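Local coordinates for extracellular protein containing a SCP domain (Bacillus anthracis, PDB 4IFA), which is of unknown function but is secreted, pairs a CAP-associated N-terminal region with an SCP (CAP-family) domain, and may contribute to virulence, at residues Glu68-Glu73 with Tyr84-Ala89; Glu155-Pro160 with Leu168-Phe173; Phe284-Glu289 with Leu315-Phe320. All blocks are in the same frame, centred on the assembly; numbering follows the deposited sequence. Where two conformers were deposited one is given.

In the fold
The three contacts follow one another along the chain, each closing before the next opens. Contacts 1 and 2 belong to the CAP-associated N-terminal region and reach the same seven-stranded antiparallel sheet, where strands 71-74 and 158-161 are the two outermost; their centres lie about 24 Å apart, on opposite sides of the chain's centre. Contact 3 sits in the SCP domain, on an outer strand of the four-stranded mixed sheet, with its centre about 26 Å from contact 1 and 27 Å from contact 2. None touches another. Helix 210-234 meets side chains of contacts 1 and 3, while helix 298-306 meets those of contact 2, so helices bridge the two halves of the protein.

Contact 1: residues Glu68-Glu73 with Tyr84-Ala89; sequences EPSRIE and YNQDLA
P69 lies over one face of the Y84 ring, and this is the close-packed part of the contact. Its CA stands 3.8 Å from the Y84 ring centroid, 25° off the ring normal, a CH-pi contact offset toward the rim. P69 CB adds an apolar touch 3.8 Å from Y84 CZ. With CG anti to its own carbonyl carbon (chi1 -65°), Y84 brings its ring under the proline, and its hydroxyl is hydrogen-bonded to the carbonyl of G67. W66 meets the same ring edge-to-face, so the tyrosine is held from several directions.

The looser, wetter part begins at S70, which was modelled in two conformers. In one of them its OG donates to N85 OD1 over 2.9 Å, the donor tilted 18° from the carbonyl plane. That oxygen also accepts from Q86 NE2 at 2.9 Å, this time from well above the amide plane. In the same S70 conformer a water donates to S70 OG at 2.8 Å and accepts from Q86 N at 3.2 Å, stitching the two segments together a second time.

Further along, R71 NH2 and N85 ND2 come to 3.3 Å, but both are donors and do not bond. N85 ND2 instead donates to D226 of helix 210-234, and the guanidinium grips E73 side-on, NE to OE1 at 2.7 Å and NH1 to OE2. S70 and R71 both face V83, a classic beta bulge at the start of edge strand 71-74.

The chemistry thus divides the work: an aromatic-proline contact packs the strand entry, while in this S70 conformer two donors on one amide oxygen probably help to hold the rotation of N85, for which the ND2 bond to D226 is the steadier constraint. D226 and E73 probably ease the crowding of donors there.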
loop_
_atom_site.group_PDB
_atom_site.type_symbol
_atom_site.label_atom_id
_atom_site.label_comp_id
_atom_site.label_asym_id
_atom_site.label_seq_id
_atom_site.Cartn_x
_atom_site.Cartn_y
_atom_site.Cartn_z
ATOM N N GLU A 68 16.391 -5.970 -12.534
ATOM C CA GLU A 68 15.754 -7.039 -11.790
ATOM C C GLU A 68 15.157 -6.454 -10.515
ATOM O O GLU A 68 15.795 -5.626 -9.853
ATOM C CB GLU A 68 16.744 -8.158 -11.419
ATOM C CG GLU A 68 17.194 -9.081 -12.558
ATOM C CD GLU A 68 16.131 -10.097 -13.023
ATOM O OE1 GLU A 68 15.067 -10.254 -12.377
ATOM O OE2 GLU A 68 16.384 -10.774 -14.061
ATOM N N PRO A 69 13.906 -6.843 -10.189
ATOM C CA PRO A 69 13.336 -6.399 -8.939
ATOM C C PRO A 69 14.049 -7.046 -7.745
ATOM O O PRO A 69 14.734 -8.067 -7.896
ATOM C CB PRO A 69 11.900 -6.918 -9.014
ATOM C CG PRO A 69 11.954 -8.100 -9.872
ATOM C CD PRO A 69 13.071 -7.870 -10.846
ATOM N N SER A 70 13.876 -6.446 -6.574
ATOM C CA SER A 70 14.432 -6.984 -5.336
ATOM C C SER A 70 13.722 -8.278 -4.970
ATOM O O SER A 70 14.366 -9.304 -4.693
ATOM C CB SER A 70 14.216 -5.986 -4.202
ATOM O OG SER A 70 14.539 -4.676 -4.633
ATOM N N ARG A 71 12.390 -8.222 -5.032
ATOM C CA ARG A 71 11.492 -9.319 -4.614
ATOM C C ARG A 71 10.431 -9.504 -5.700
ATOM O O ARG A 71 9.999 -8.521 -6.317
ATOM C CB ARG A 71 10.654 -8.942 -3.336
ATOM C CG ARG A 71 11.401 -8.754 -2.092
ATOM C CD ARG A 71 10.549 -9.112 -0.877
ATOM N NE ARG A 71 9.237 -8.469 -0.852
ATOM C CZ ARG A 71 9.055 -7.178 -0.589
ATOM N NH1 ARG A 71 7.832 -6.663 -0.549
ATOM N NH2 ARG A 71 10.088 -6.391 -0.354
ATOM N N ILE A 72 9.980 -10.741 -5.869
ATOM C CA ILE A 72 8.800 -11.071 -6.682
ATOM C C ILE A 72 7.902 -11.897 -5.751
ATOM O O ILE A 72 8.365 -12.881 -5.139
ATOM C CB ILE A 72 9.102 -11.842 -7.959
ATOM C CG1 ILE A 72 9.915 -10.964 -8.920
ATOM C CG2 ILE A 72 7.775 -12.241 -8.627
ATOM C CD1 ILE A 72 10.456 -11.734 -10.169
ATOM N N GLU A 73 6.636 -11.511 -5.636
ATOM C CA GLU A 73 5.700 -12.182 -4.728
ATOM C C GLU A 73 4.276 -12.101 -5.279
ATOM O O GLU A 73 3.936 -11.123 -5.941
ATOM C CB GLU A 73 5.784 -11.551 -3.339
ATOM C CG GLU A 73 5.468 -10.042 -3.279
ATOM C CD GLU A 73 6.120 -9.311 -2.120
ATOM O OE1 GLU A 73 6.962 -9.904 -1.399
ATOM O OE2 GLU A 73 5.787 -8.119 -1.942
ATOM N N TYR A 84 10.656 -2.930 -6.181
ATOM C CA TYR A 84 11.896 -2.165 -6.251
ATOM C C TYR A 84 11.991 -1.295 -4.992
ATOM O O TYR A 84 11.586 -0.135 -4.998
ATOM C CB TYR A 84 11.909 -1.303 -7.525
ATOM C CG TYR A 84 11.938 -2.154 -8.776
ATOM C CD1 TYR A 84 13.129 -2.470 -9.407
ATOM C CD2 TYR A 84 10.752 -2.669 -9.319
ATOM C CE1 TYR A 84 13.164 -3.294 -10.547
ATOM C CE2 TYR A 84 10.769 -3.492 -10.440
ATOM C CZ TYR A 84 11.959 -3.772 -11.072
ATOM O OH TYR A 84 11.963 -4.587 -12.192
ATOM N N ASN A 85 12.537 -1.891 -3.939
ATOM C CA ASN A 85 12.563 -1.229 -2.615
ATOM C C ASN A 85 13.948 -0.924 -2.082
ATOM O O ASN A 85 14.056 -0.512 -0.939
ATOM C CB ASN A 85 11.856 -2.120 -1.576
ATOM C CG ASN A 85 12.617 -3.395 -1.298
ATOM O OD1 ASN A 85 13.453 -3.792 -2.104
ATOM N ND2 ASN A 85 12.351 -4.060 -0.174
ATOM N N GLN A 86 14.992 -1.062 -2.870
ATOM C CA GLN A 86 16.339 -0.865 -2.291
ATOM C C GLN A 86 16.725 0.595 -2.036
ATOM O O GLN A 86 17.666 0.873 -1.281
ATOM C CB GLN A 86 17.398 -1.665 -3.054
ATOM C CG GLN A 86 17.163 -3.208 -2.987
ATOM C CD GLN A 86 17.194 -3.814 -1.560
ATOM O OE1 GLN A 86 18.219 -3.743 -0.864
ATOM N NE2 GLN A 86 16.083 -4.438 -1.139
ATOM N N ASP A 87 15.980 1.516 -2.636
ATOM C CA ASP A 87 16.164 2.930 -2.406
ATOM C C ASP A 87 14.789 3.468 -2.090
ATOM O O ASP A 87 13.922 3.598 -2.979
ATOM C CB ASP A 87 16.746 3.605 -3.651
ATOM C CG ASP A 87 16.932 5.107 -3.485
ATOM O OD1 ASP A 87 16.389 5.730 -2.544
ATOM O OD2 ASP A 87 17.671 5.663 -4.346
ATOM N N LEU A 88 14.577 3.856 -0.829
ATOM C CA LEU A 88 13.249 4.330 -0.417
ATOM C C LEU A 88 12.773 5.572 -1.172
ATOM O O LEU A 88 11.567 5.731 -1.345
ATOM C CB LEU A 88 13.122 4.517 1.106
ATOM C CG LEU A 88 13.158 3.221 1.944
ATOM C CD1 LEU A 88 12.818 3.572 3.398
ATOM C CD2 LEU A 88 12.254 2.048 1.420
ATOM N N ALA A 89 13.691 6.404 -1.667
ATOM C CA ALA A 89 13.321 7.604 -2.440
ATOM C C ALA A 89 12.763 7.270 -3.820
ATOM O O ALA A 89 12.141 8.114 -4.482
ATOM C CB ALA A 89 14.533 8.522 -2.592
HETATM O O HOH W 1 15.178 -2.265 -5.816
#

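Contact 2: residues Glu155-Pro160 with Leu168-Phe173; sequences EQPLVP and LYFDHF
E155 and F170 are joined by backbone: F170 N donates to E155 O over 2.8 Å, nearly straight at 175°. Two residues back along that strand, L168 N donates a hydrogen bond to P157 O at 2.9 Å. Between them Q156 CA approaches L168 O at 3.3 Å, a CA-H...O contact, while the backbone O of Q156 is taken by the hydroxyl of Y194.

The polar side chains find their partners largely elsewhere. E155 OE2 sits over one face of the H172 ring, 3.2 Å from ND1, at an angle too poor for a hydrogen bond; ND1 is paired with N307, whose amide nitrogen also serves F170 O. Q156 runs alongside Y169, its CB 3.8 Å from Y169 CD1. The tyrosine OH is hydrogen-bonded to R181, and a water 2.8 Å from that OH, in the plane of the ring, also joins it to Q156 by donating to OE1. D171 OD2 makes a salt bridge with R312, while OD1 accepts from F173 N, an Asx turn, and from T174 N.

An apolar contact flanks the backbone ladder: P157 CD meets the edge of the F170 ring at CD2, 4.0 Å away. The arrangement continues the antiparallel pairing of hairpin strands 158-161 and 164-171 back to the end of helix 150-155, at one margin of the seven-stranded sheet.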
loop_
_atom_site.group_PDB
_atom_site.type_symbol
_atom_site.label_atom_id
_atom_site.label_comp_id
_atom_site.label_asym_id
_atom_site.label_seq_id
_atom_site.Cartn_x
_atom_site.Cartn_y
_atom_site.Cartn_z
ATOM N N GLU A 155 -9.334 11.327 0.265
ATOM C CA GLU A 155 -8.209 10.470 0.628
ATOM C C GLU A 155 -7.616 9.594 -0.454
ATOM O O GLU A 155 -6.426 9.272 -0.367
ATOM C CB GLU A 155 -8.594 9.558 1.838
ATOM C CG GLU A 155 -8.951 10.408 3.062
ATOM C CD GLU A 155 -9.331 9.615 4.305
ATOM O OE1 GLU A 155 -9.340 8.365 4.271
ATOM O OE2 GLU A 155 -9.678 10.278 5.307
ATOM N N GLN A 156 -8.431 9.145 -1.411
ATOM C CA GLN A 156 -7.984 8.205 -2.437
ATOM C C GLN A 156 -8.830 8.245 -3.707
ATOM O O GLN A 156 -9.359 7.217 -4.148
ATOM C CB GLN A 156 -7.918 6.788 -1.860
ATOM C CG GLN A 156 -9.228 6.372 -1.167
ATOM C CD GLN A 156 -9.318 4.895 -0.855
ATOM O OE1 GLN A 156 -9.004 4.059 -1.699
ATOM N NE2 GLN A 156 -9.828 4.566 0.331
ATOM N N PRO A 157 -8.953 9.452 -4.301
ATOM C CA PRO A 157 -9.747 9.616 -5.514
ATOM C C PRO A 157 -9.116 8.885 -6.726
ATOM O O PRO A 157 -7.945 8.498 -6.694
ATOM C CB PRO A 157 -9.753 11.146 -5.727
ATOM C CG PRO A 157 -8.465 11.579 -5.119
ATOM C CD PRO A 157 -8.345 10.736 -3.884
ATOM N N LEU A 158 -9.912 8.756 -7.792
ATOM C CA LEU A 158 -9.529 8.065 -9.034
ATOM C C LEU A 158 -9.597 9.005 -10.234
ATOM O O LEU A 158 -10.583 9.733 -10.403
ATOM C CB LEU A 158 -10.469 6.877 -9.282
ATOM C CG LEU A 158 -9.894 5.830 -10.238
ATOM C CD1 LEU A 158 -8.768 4.976 -9.577
ATOM C CD2 LEU A 158 -11.014 4.931 -10.789
ATOM N N VAL A 159 -8.553 8.999 -11.067
ATOM C CA VAL A 159 -8.491 9.844 -12.272
ATOM C C VAL A 159 -8.160 8.954 -13.471
ATOM O O VAL A 159 -7.297 8.078 -13.376
ATOM C CB VAL A 159 -7.450 10.996 -12.120
ATOM C CG1 VAL A 159 -6.052 10.456 -12.047
ATOM C CG2 VAL A 159 -7.556 12.024 -13.258
ATOM N N PRO A 160 -8.842 9.174 -14.609
ATOM C CA PRO A 160 -8.592 8.360 -15.780
ATOM C C PRO A 160 -7.246 8.730 -16.397
ATOM O O PRO A 160 -6.855 9.911 -16.354
ATOM C CB PRO A 160 -9.750 8.746 -16.723
ATOM C CG PRO A 160 -10.196 10.087 -16.261
ATOM C CD PRO A 160 -9.930 10.159 -14.820
ATOM N N LEU A 168 -5.110 8.113 -6.450
ATOM C CA LEU A 168 -4.209 9.114 -5.859
ATOM C C LEU A 168 -4.369 9.083 -4.354
ATOM O O LEU A 168 -5.354 9.582 -3.823
ATOM C CB LEU A 168 -4.507 10.505 -6.430
ATOM C CG LEU A 168 -4.526 10.631 -7.962
ATOM C CD1 LEU A 168 -4.943 12.063 -8.359
ATOM C CD2 LEU A 168 -3.184 10.286 -8.554
ATOM N N TYR A 169 -3.385 8.507 -3.665
ATOM C CA TYR A 169 -3.467 8.359 -2.222
ATOM C C TYR A 169 -2.933 9.607 -1.528
ATOM O O TYR A 169 -1.779 10.006 -1.719
ATOM C CB TYR A 169 -2.689 7.135 -1.753
ATOM C CG TYR A 169 -3.353 5.789 -1.961
ATOM C CD1 TYR A 169 -4.474 5.431 -1.221
ATOM C CD2 TYR A 169 -2.818 4.829 -2.825
ATOM C CE1 TYR A 169 -5.064 4.203 -1.337
ATOM C CE2 TYR A 169 -3.400 3.576 -2.927
ATOM C CZ TYR A 169 -4.511 3.277 -2.195
ATOM O OH TYR A 169 -5.084 2.012 -2.216
ATOM N N PHE A 170 -3.787 10.207 -0.698
ATOM C CA PHE A 170 -3.437 11.395 0.088
ATOM C C PHE A 170 -3.362 11.083 1.586
ATOM O O PHE A 170 -4.053 10.199 2.083
ATOM C CB PHE A 170 -4.489 12.481 -0.098
ATOM C CG PHE A 170 -4.417 13.163 -1.411
ATOM C CD1 PHE A 170 -3.614 14.280 -1.580
ATOM C CD2 PHE A 170 -5.095 12.665 -2.509
ATOM C CE1 PHE A 170 -3.496 14.901 -2.845
ATOM C CE2 PHE A 170 -4.985 13.270 -3.742
ATOM C CZ PHE A 170 -4.183 14.371 -3.911
ATOM N N ASP A 171 -2.536 11.864 2.266
ATOM C CA ASP A 171 -2.585 12.022 3.702
ATOM C C ASP A 171 -3.503 13.223 3.902
ATOM O O ASP A 171 -3.117 14.352 3.593
ATOM C CB ASP A 171 -1.170 12.318 4.206
ATOM C CG ASP A 171 -1.131 12.578 5.691
ATOM O OD1 ASP A 171 -2.122 13.104 6.258
ATOM O OD2 ASP A 171 -0.119 12.186 6.324
ATOM N N HIS A 172 -4.734 12.985 4.338
ATOM C CA HIS A 172 -5.715 14.097 4.445
ATOM C C HIS A 172 -5.381 15.043 5.556
ATOM O O HIS A 172 -5.953 16.150 5.615
ATOM C CB HIS A 172 -7.169 13.629 4.584
ATOM C CG HIS A 172 -7.597 13.329 5.982
ATOM N ND1 HIS A 172 -7.356 12.120 6.598
ATOM C CD2 HIS A 172 -8.295 14.074 6.877
ATOM C CE1 HIS A 172 -7.865 12.142 7.818
ATOM N NE2 HIS A 172 -8.454 13.316 8.012
ATOM N N PHE A 173 -4.508 14.648 6.484
ATOM C CA PHE A 173 -4.144 15.571 7.598
ATOM C C PHE A 173 -3.159 16.626 7.095
ATOM O O PHE A 173 -3.213 17.772 7.538
ATOM C CB PHE A 173 -3.527 14.811 8.781
ATOM C CG PHE A 173 -4.477 13.841 9.438
ATOM C CD1 PHE A 173 -5.546 14.299 10.170
ATOM C CD2 PHE A 173 -4.251 12.473 9.377
ATOM C CE1 PHE A 173 -6.404 13.427 10.799
ATOM C CE2 PHE A 173 -5.112 11.589 10.010
ATOM C CZ PHE A 173 -6.173 12.056 10.712
HETATM O O HOH W 2 -7.546 1.939 -0.832
#

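Contact 3: residues Phe284-Glu289 with Leu315-Phe320; sequences FQLAGE and LLNEQF
N317, two residues past the end of helix 309-315, sits close to L286 without bonding to it: its ND2 lies 4.3 Å from L286 CD2. Its main work is inside the loop. The side-chain oxygen OD1 accepts from Q319 N at 2.8 Å, an Asx turn, with the donor well above the amide plane, and ND2 donates to Q319 OE1 at 3.1 Å, in the plane of its own amide. A type I turn runs from N317 to F320, closed by a weak backbone bond from F320 N to N317 O. R232 of helix 210-234 donates to the carbonyl oxygens of both L315 and N317.

Q319 comes next. Its OE1, drawn in by the N317 amide, ends 3.2 Å from L286 CD2, so the methyl carbon lies against a carbonyl oxygen. The backbone O of Q319 is taken by R338.

F320 then reaches the strand itself, its ring coming to the backbone of strand 286-293. CE1 lies 3.7 Å from L286 CD2, the two side chains crossing at about a right angle, and CZ stops 3.6 Å from G288 N. Since G288 carries no side chain, the ring can lie this close to the main chain. N317 ND2 sits over one face of the ring, and F336 of the neighbouring strand also meets it.

No hydrogen bond crosses between the segments. Van der Waals packing of L286 and G288 on F320 joins loop to strand; the side-chain amides of N317 and Q319 bond within the turn that presents the ring, while R232 and R338 take backbone oxygens of the loop.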
loop_
_atom_site.group_PDB
_atom_site.type_symbol
_atom_site.label_atom_id
_atom_site.label_comp_id
_atom_site.label_asym_id
_atom_site.label_seq_id
_atom_site.Cartn_x
_atom_site.Cartn_y
_atom_site.Cartn_z
ATOM N N PHE A 284 10.097 -6.123 25.675
ATOM C CA PHE A 284 9.992 -4.783 25.123
ATOM C C PHE A 284 9.862 -3.759 26.246
ATOM O O PHE A 284 9.366 -4.071 27.328
ATOM C CB PHE A 284 8.780 -4.736 24.148
ATOM C CG PHE A 284 7.488 -5.131 24.790
ATOM C CD1 PHE A 284 6.657 -4.180 25.329
ATOM C CD2 PHE A 284 7.128 -6.472 24.897
ATOM C CE1 PHE A 284 5.469 -4.534 25.932
ATOM C CE2 PHE A 284 5.946 -6.837 25.517
ATOM C CZ PHE A 284 5.121 -5.854 26.044
ATOM N N GLN A 285 10.317 -2.539 25.955
ATOM C CA GLN A 285 10.190 -1.398 26.841
ATOM C C GLN A 285 8.844 -0.747 26.627
ATOM O O GLN A 285 8.280 -0.164 27.533
ATOM C CB GLN A 285 11.290 -0.381 26.508
ATOM C CG GLN A 285 12.681 -0.885 26.834
ATOM C CD GLN A 285 13.749 0.085 26.405
ATOM O OE1 GLN A 285 13.497 1.284 26.298
ATOM N NE2 GLN A 285 14.975 -0.407 26.272
ATOM N N LEU A 286 8.315 -0.867 25.411
ATOM C CA LEU A 286 7.038 -0.254 25.017
ATOM C C LEU A 286 6.508 -0.972 23.776
ATOM O O LEU A 286 7.305 -1.456 22.950
ATOM C CB LEU A 286 7.258 1.206 24.649
ATOM C CG LEU A 286 6.017 2.075 24.555
ATOM C CD1 LEU A 286 5.519 2.362 25.981
ATOM C CD2 LEU A 286 6.285 3.381 23.820
ATOM N N ALA A 287 5.180 -1.013 23.622
ATOM C CA ALA A 287 4.537 -1.660 22.486
ATOM C C ALA A 287 3.299 -0.885 22.056
ATOM O O ALA A 287 2.677 -0.166 22.854
ATOM C CB ALA A 287 4.154 -3.086 22.793
ATOM N N GLY A 288 2.970 -1.032 20.790
ATOM C CA GLY A 288 1.747 -0.452 20.211
ATOM C C GLY A 288 1.240 -1.334 19.092
ATOM O O GLY A 288 1.979 -2.132 18.548
ATOM N N GLU A 289 -0.039 -1.187 18.756
ATOM C CA GLU A 289 -0.648 -2.015 17.717
ATOM C C GLU A 289 -1.609 -1.253 16.832
ATOM O O GLU A 289 -2.411 -0.486 17.334
ATOM C CB GLU A 289 -1.431 -3.154 18.361
ATOM C CG GLU A 289 -2.286 -4.015 17.423
ATOM C CD GLU A 289 -2.831 -5.220 18.161
ATOM O OE1 GLU A 289 -3.891 -5.092 18.828
ATOM O OE2 GLU A 289 -2.171 -6.268 18.091
ATOM N N LEU A 315 2.263 5.029 14.047
ATOM C CA LEU A 315 3.178 5.198 12.919
ATOM C C LEU A 315 4.247 6.227 13.169
ATOM O O LEU A 315 5.392 6.068 12.779
ATOM C CB LEU A 315 2.408 5.620 11.666
ATOM C CG LEU A 315 1.486 4.566 11.074
ATOM C CD1 LEU A 315 0.594 5.210 9.990
ATOM C CD2 LEU A 315 2.201 3.359 10.462
ATOM N N LEU A 316 3.871 7.307 13.848
ATOM C CA LEU A 316 4.749 8.471 14.004
ATOM C C LEU A 316 5.427 8.575 15.365
ATOM O O LEU A 316 6.044 9.584 15.679
ATOM C CB LEU A 316 3.980 9.776 13.697
ATOM C CG LEU A 316 3.345 9.876 12.311
ATOM C CD1 LEU A 316 2.701 11.238 12.103
ATOM C CD2 LEU A 316 4.341 9.553 11.217
ATOM N N ASN A 317 5.357 7.511 16.163
ATOM C CA ASN A 317 5.945 7.561 17.494
ATOM C C ASN A 317 7.435 7.333 17.443
ATOM O O ASN A 317 7.888 6.249 17.107
ATOM C CB ASN A 317 5.267 6.534 18.408
ATOM C CG ASN A 317 5.656 6.705 19.872
ATOM O OD1 ASN A 317 6.611 7.413 20.220
ATOM N ND2 ASN A 317 4.886 6.067 20.749
ATOM N N GLU A 318 8.212 8.357 17.769
ATOM C CA GLU A 318 9.663 8.236 17.749
ATOM C C GLU A 318 10.188 7.234 18.807
ATOM O O GLU A 318 11.330 6.738 18.701
ATOM C CB GLU A 318 10.317 9.620 17.949
ATOM C CG GLU A 318 11.849 9.617 17.777
ATOM C CD GLU A 318 12.431 10.999 17.510
ATOM O OE1 GLU A 318 11.921 11.984 18.105
ATOM O OE2 GLU A 318 13.405 11.100 16.715
ATOM N N GLN A 319 9.387 6.945 19.832
ATOM C CA GLN A 319 9.820 6.002 20.881
ATOM C C GLN A 319 10.024 4.573 20.334
ATOM O O GLN A 319 10.810 3.802 20.910
ATOM C CB GLN A 319 8.810 5.935 22.041
ATOM C CG GLN A 319 8.623 7.187 22.893
ATOM C CD GLN A 319 7.357 7.112 23.772
ATOM O OE1 GLN A 319 6.363 6.504 23.386
ATOM N NE2 GLN A 319 7.382 7.765 24.946
ATOM N N PHE A 320 9.278 4.196 19.292
ATOM C CA PHE A 320 9.386 2.855 18.712
ATOM C C PHE A 320 10.649 2.687 17.882
ATOM O O PHE A 320 11.068 3.600 17.154
ATOM C CB PHE A 320 8.170 2.505 17.874
ATOM C CG PHE A 320 6.902 2.400 18.654
ATOM C CD1 PHE A 320 6.853 1.735 19.879
ATOM C CD2 PHE A 320 5.722 2.912 18.135
ATOM C CE1 PHE A 320 5.653 1.634 20.567
ATOM C CE2 PHE A 320 4.528 2.805 18.834
ATOM C CZ PHE A 320 4.503 2.157 20.028
#